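Local atomic coordinates of nucleoprotein (Rift valley fever virus, PDB entry 3OV9), a protein that encapsidates the viral genomic RNA, binding single strands tightly and assembling into ring-shaped hexamers, to form the nucleocapsid that serves as template for transcription and replication. Residues Y140-V153 and I165-S177. Residues are numbered along the deposited sequence; the frame is centred on the assembly and turned at random.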
# COMPACT_ATOMS: atom_id res chain seq x y z
N TYR A 140 -29.09 -30.61 5.57
CA TYR A 140 -29.22 -29.23 6.05
C TYR A 140 -30.59 -28.66 5.66
O TYR A 140 -31.01 -28.79 4.52
CB TYR A 140 -28.09 -28.33 5.54
CG TYR A 140 -28.15 -26.96 6.16
CD1 TYR A 140 -27.57 -26.72 7.41
CD2 TYR A 140 -28.83 -25.91 5.54
CE1 TYR A 140 -27.65 -25.47 8.01
CE2 TYR A 140 -28.92 -24.66 6.13
CZ TYR A 140 -28.32 -24.45 7.37
OH TYR A 140 -28.40 -23.21 7.96
N PRO A 141 -31.28 -28.01 6.62
CA PRO A 141 -32.61 -27.46 6.34
C PRO A 141 -32.60 -26.35 5.29
O PRO A 141 -32.04 -25.28 5.52
CB PRO A 141 -33.06 -26.91 7.70
CG PRO A 141 -32.26 -27.66 8.69
CD PRO A 141 -30.93 -27.85 8.04
N ARG A 142 -33.24 -26.62 4.15
CA ARG A 142 -33.31 -25.66 3.05
C ARG A 142 -34.01 -24.36 3.43
O ARG A 142 -33.64 -23.29 2.96
CB ARG A 142 -33.96 -26.29 1.81
CG ARG A 142 -32.97 -26.94 0.83
CD ARG A 142 -32.12 -28.02 1.48
NE ARG A 142 -31.38 -28.82 0.51
CZ ARG A 142 -30.38 -29.64 0.82
NH1 ARG A 142 -29.97 -29.75 2.08
NH2 ARG A 142 -29.76 -30.33 -0.13
N HIS A 143 -35.02 -24.45 4.30
CA HIS A 143 -35.76 -23.27 4.76
C HIS A 143 -34.88 -22.20 5.42
O HIS A 143 -35.27 -21.03 5.49
CB HIS A 143 -36.88 -23.68 5.73
CG HIS A 143 -37.97 -24.49 5.09
ND1 HIS A 143 -37.93 -25.87 5.02
CD2 HIS A 143 -39.14 -24.12 4.51
CE1 HIS A 143 -39.02 -26.31 4.42
NE2 HIS A 143 -39.77 -25.27 4.10
N MET A 144 -33.70 -22.61 5.89
CA MET A 144 -32.78 -21.71 6.59
C MET A 144 -31.79 -21.00 5.66
O MET A 144 -30.99 -20.17 6.10
CB MET A 144 -31.99 -22.48 7.67
CG MET A 144 -32.81 -22.94 8.87
SD MET A 144 -31.79 -23.72 10.15
CE MET A 144 -32.92 -23.64 11.54
N MET A 145 -31.85 -21.33 4.37
CA MET A 145 -30.81 -20.91 3.42
C MET A 145 -31.05 -19.54 2.75
O MET A 145 -30.86 -19.38 1.55
CB MET A 145 -30.56 -22.00 2.38
CG MET A 145 -29.95 -23.27 2.96
SD MET A 145 -29.62 -24.54 1.72
CE MET A 145 -28.43 -23.70 0.68
N HIS A 146 -31.46 -18.57 3.56
CA HIS A 146 -31.45 -17.16 3.16
C HIS A 146 -31.52 -16.30 4.42
O HIS A 146 -32.11 -16.72 5.41
CB HIS A 146 -32.61 -16.83 2.21
CG HIS A 146 -32.41 -15.56 1.43
ND1 HIS A 146 -32.98 -14.36 1.79
CD2 HIS A 146 -31.65 -15.31 0.34
CE1 HIS A 146 -32.61 -13.43 0.94
NE2 HIS A 146 -31.80 -13.97 0.05
N PRO A 147 -30.89 -15.10 4.41
CA PRO A 147 -30.99 -14.24 5.59
C PRO A 147 -32.44 -13.90 5.99
O PRO A 147 -32.70 -13.62 7.17
CB PRO A 147 -30.23 -12.97 5.17
CG PRO A 147 -29.22 -13.47 4.20
CD PRO A 147 -29.91 -14.57 3.44
N SER A 148 -33.35 -13.97 5.02
CA SER A 148 -34.79 -13.78 5.25
C SER A 148 -35.34 -14.67 6.37
O SER A 148 -36.30 -14.29 7.04
CB SER A 148 -35.59 -14.05 3.97
OG SER A 148 -35.20 -13.16 2.93
N PHE A 149 -34.73 -15.84 6.55
CA PHE A 149 -35.20 -16.82 7.54
C PHE A 149 -35.25 -16.27 8.97
O PHE A 149 -36.08 -16.70 9.77
CB PHE A 149 -34.34 -18.10 7.51
CG PHE A 149 -34.60 -19.02 8.67
CD1 PHE A 149 -35.72 -19.86 8.67
CD2 PHE A 149 -33.75 -19.04 9.77
CE1 PHE A 149 -35.97 -20.70 9.75
CE2 PHE A 149 -34.00 -19.88 10.85
CZ PHE A 149 -35.11 -20.71 10.84
N ALA A 150 -34.36 -15.34 9.28
CA ALA A 150 -34.32 -14.73 10.61
C ALA A 150 -35.68 -14.18 11.06
O ALA A 150 -36.00 -14.24 12.25
CB ALA A 150 -33.25 -13.64 10.66
N GLY A 151 -36.46 -13.67 10.11
CA GLY A 151 -37.80 -13.13 10.39
C GLY A 151 -38.86 -14.18 10.69
O GLY A 151 -40.02 -13.84 10.95
N MET A 152 -38.47 -15.45 10.64
CA MET A 152 -39.37 -16.56 10.95
C MET A 152 -39.10 -17.15 12.33
O MET A 152 -39.81 -18.05 12.79
CB MET A 152 -39.26 -17.66 9.89
CG MET A 152 -39.77 -17.28 8.51
SD MET A 152 -41.56 -17.25 8.39
CE MET A 152 -41.90 -15.52 8.70
N VAL A 153 -38.06 -16.63 12.99
CA VAL A 153 -37.62 -17.17 14.28
C VAL A 153 -38.43 -16.54 15.41
O VAL A 153 -38.59 -15.32 15.47
CB VAL A 153 -36.10 -16.94 14.49
CG1 VAL A 153 -35.65 -17.54 15.81
CG2 VAL A 153 -35.30 -17.56 13.35
N ILE A 165 -31.64 -23.22 16.84
CA ILE A 165 -32.20 -22.69 15.59
C ILE A 165 -31.26 -21.65 14.97
O ILE A 165 -30.98 -21.70 13.77
CB ILE A 165 -33.62 -22.08 15.81
CG1 ILE A 165 -34.67 -23.19 16.02
CG2 ILE A 165 -34.03 -21.14 14.67
CD1 ILE A 165 -35.05 -23.99 14.77
N LEU A 166 -30.76 -20.73 15.80
CA LEU A 166 -29.89 -19.65 15.33
C LEU A 166 -28.50 -20.14 14.94
O LEU A 166 -27.95 -19.69 13.93
CB LEU A 166 -29.82 -18.52 16.35
CG LEU A 166 -31.11 -17.70 16.53
CD1 LEU A 166 -30.93 -16.62 17.59
CD2 LEU A 166 -31.58 -17.09 15.21
N ASP A 167 -27.93 -21.05 15.73
CA ASP A 167 -26.64 -21.66 15.41
C ASP A 167 -26.71 -22.42 14.08
O ASP A 167 -25.82 -22.28 13.24
CB ASP A 167 -26.16 -22.60 16.53
CG ASP A 167 -25.67 -21.85 17.77
OD1 ASP A 167 -25.46 -20.61 17.71
OD2 ASP A 167 -25.46 -22.51 18.81
N ALA A 168 -27.77 -23.21 13.90
CA ALA A 168 -28.00 -23.95 12.65
C ALA A 168 -28.09 -23.01 11.45
O ALA A 168 -27.48 -23.26 10.41
CB ALA A 168 -29.26 -24.80 12.75
N HIS A 169 -28.85 -21.92 11.60
CA HIS A 169 -28.99 -20.89 10.57
C HIS A 169 -27.65 -20.20 10.31
O HIS A 169 -27.32 -19.89 9.16
CB HIS A 169 -30.07 -19.88 10.99
CG HIS A 169 -30.22 -18.70 10.07
ND1 HIS A 169 -30.43 -18.83 8.72
CD2 HIS A 169 -30.21 -17.37 10.33
CE1 HIS A 169 -30.54 -17.63 8.18
NE2 HIS A 169 -30.41 -16.72 9.13
N SER A 170 -26.88 -19.98 11.38
CA SER A 170 -25.58 -19.31 11.29
C SER A 170 -24.54 -20.11 10.50
O SER A 170 -23.60 -19.53 9.94
CB SER A 170 -25.05 -18.96 12.68
OG SER A 170 -25.87 -17.99 13.31
N LEU A 171 -24.70 -21.44 10.45
CA LEU A 171 -23.83 -22.28 9.62
C LEU A 171 -23.94 -21.87 8.16
O LEU A 171 -22.92 -21.69 7.49
CB LEU A 171 -24.15 -23.77 9.80
CG LEU A 171 -23.21 -24.76 9.08
CD1 LEU A 171 -21.87 -24.87 9.80
CD2 LEU A 171 -23.85 -26.13 8.93
N TYR A 172 -25.17 -21.70 7.68
CA TYR A 172 -25.42 -21.18 6.33
C TYR A 172 -24.89 -19.76 6.15
O TYR A 172 -24.27 -19.46 5.13
CB TYR A 172 -26.91 -21.24 5.96
CG TYR A 172 -27.31 -20.21 4.93
CD1 TYR A 172 -27.10 -20.44 3.57
CD2 TYR A 172 -27.88 -19.00 5.32
CE1 TYR A 172 -27.46 -19.48 2.62
CE2 TYR A 172 -28.23 -18.04 4.38
CZ TYR A 172 -28.02 -18.28 3.04
OH TYR A 172 -28.38 -17.32 2.12
N LEU A 173 -25.16 -18.89 7.12
CA LEU A 173 -24.77 -17.48 7.03
C LEU A 173 -23.26 -17.31 6.94
O LEU A 173 -22.77 -16.39 6.28
CB LEU A 173 -25.32 -16.67 8.21
CG LEU A 173 -26.82 -16.38 8.26
CD1 LEU A 173 -27.17 -15.71 9.57
CD2 LEU A 173 -27.26 -15.51 7.09
N LEU A 174 -22.53 -18.21 7.60
CA LEU A 174 -21.07 -18.26 7.53
C LEU A 174 -20.58 -18.55 6.11
O LEU A 174 -19.69 -17.86 5.61
CB LEU A 174 -20.54 -19.30 8.52
CG LEU A 174 -19.03 -19.57 8.60
CD1 LEU A 174 -18.27 -18.33 9.06
CD2 LEU A 174 -18.75 -20.74 9.53
N GLN A 175 -21.18 -19.55 5.48
CA GLN A 175 -20.80 -19.95 4.12
C GLN A 175 -21.23 -18.90 3.10
O GLN A 175 -20.44 -18.51 2.24
CB GLN A 175 -21.41 -21.31 3.75
CG GLN A 175 -21.33 -22.38 4.83
CD GLN A 175 -19.92 -22.61 5.36
OE1 GLN A 175 -18.98 -22.79 4.59
NE2 GLN A 175 -19.78 -22.62 6.68
N PHE A 176 -22.48 -18.46 3.22
CA PHE A 176 -23.08 -17.48 2.31
C PHE A 176 -22.31 -16.17 2.28
O PHE A 176 -22.01 -15.65 1.20
CB PHE A 176 -24.54 -17.24 2.73
CG PHE A 176 -25.31 -16.34 1.80
CD1 PHE A 176 -25.72 -16.79 0.54
CD2 PHE A 176 -25.66 -15.05 2.19
CE1 PHE A 176 -26.45 -15.97 -0.31
CE2 PHE A 176 -26.38 -14.22 1.34
CZ PHE A 176 -26.78 -14.67 0.09
N SER A 177 -21.96 -15.65 3.46
CA SER A 177 -21.24 -14.38 3.59
C SER A 177 -19.85 -14.42 2.97
O SER A 177 -19.36 -13.41 2.47
CB SER A 177 -21.14 -13.96 5.05
OG SER A 177 -22.43 -13.76 5.62
O HOH W 1 -29.23 -18.44 -0.29
O HOH W 2 -30.18 -13.86 8.96
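Two buried rings of helix 159-180, His-169 and Tyr-172, meet the backbone of the loop segment 140-153 in a loop-on-helix packing inside the all-helical orthogonal bundle of this phlebovirus nucleoprotein. The loop, which has two short 3-10 segments, follows helix 130-136 and returns across the helix that comes next in the chain; helices 112-122 and 232-243 add to the surrounding core. Tyr-172 lies under the turn at Met-145, whose CA stands 3.6 Å from the ring centroid, almost on its normal, as a CH-pi contact. Phe-176 CB backs the opposite face, and Pro-147 CD meets the ring's edge. With CG anti to the backbone N (chi1 175°), His-169 presents ND1 to Met-144 O, giving a 3.0 Å hydrogen bond in both the ring plane and the carbonyl plane, though bent to 132° at the hydrogen. Phe-149 CD2 and Leu-173 CG lie against opposite faces of this imidazole, each offset toward the rim, while a water joins its NE2 to Pro-147 O, so both ring nitrogens are engaged. Toward the start of the helix segment, the extended Met-144 side chain sets SD against Ala-168 CB and CE against Ile-165 CD1, and Val-153 packs its two methyls against Ile-165 CG2 and Leu-166 CD2. His-146 lies near Ser-105, a probable RNA-binding residue. At the start of segment 140-153, Tyr-140 OH donates to Ala-168 O at 2.6 Å, from above the carbonyl plane.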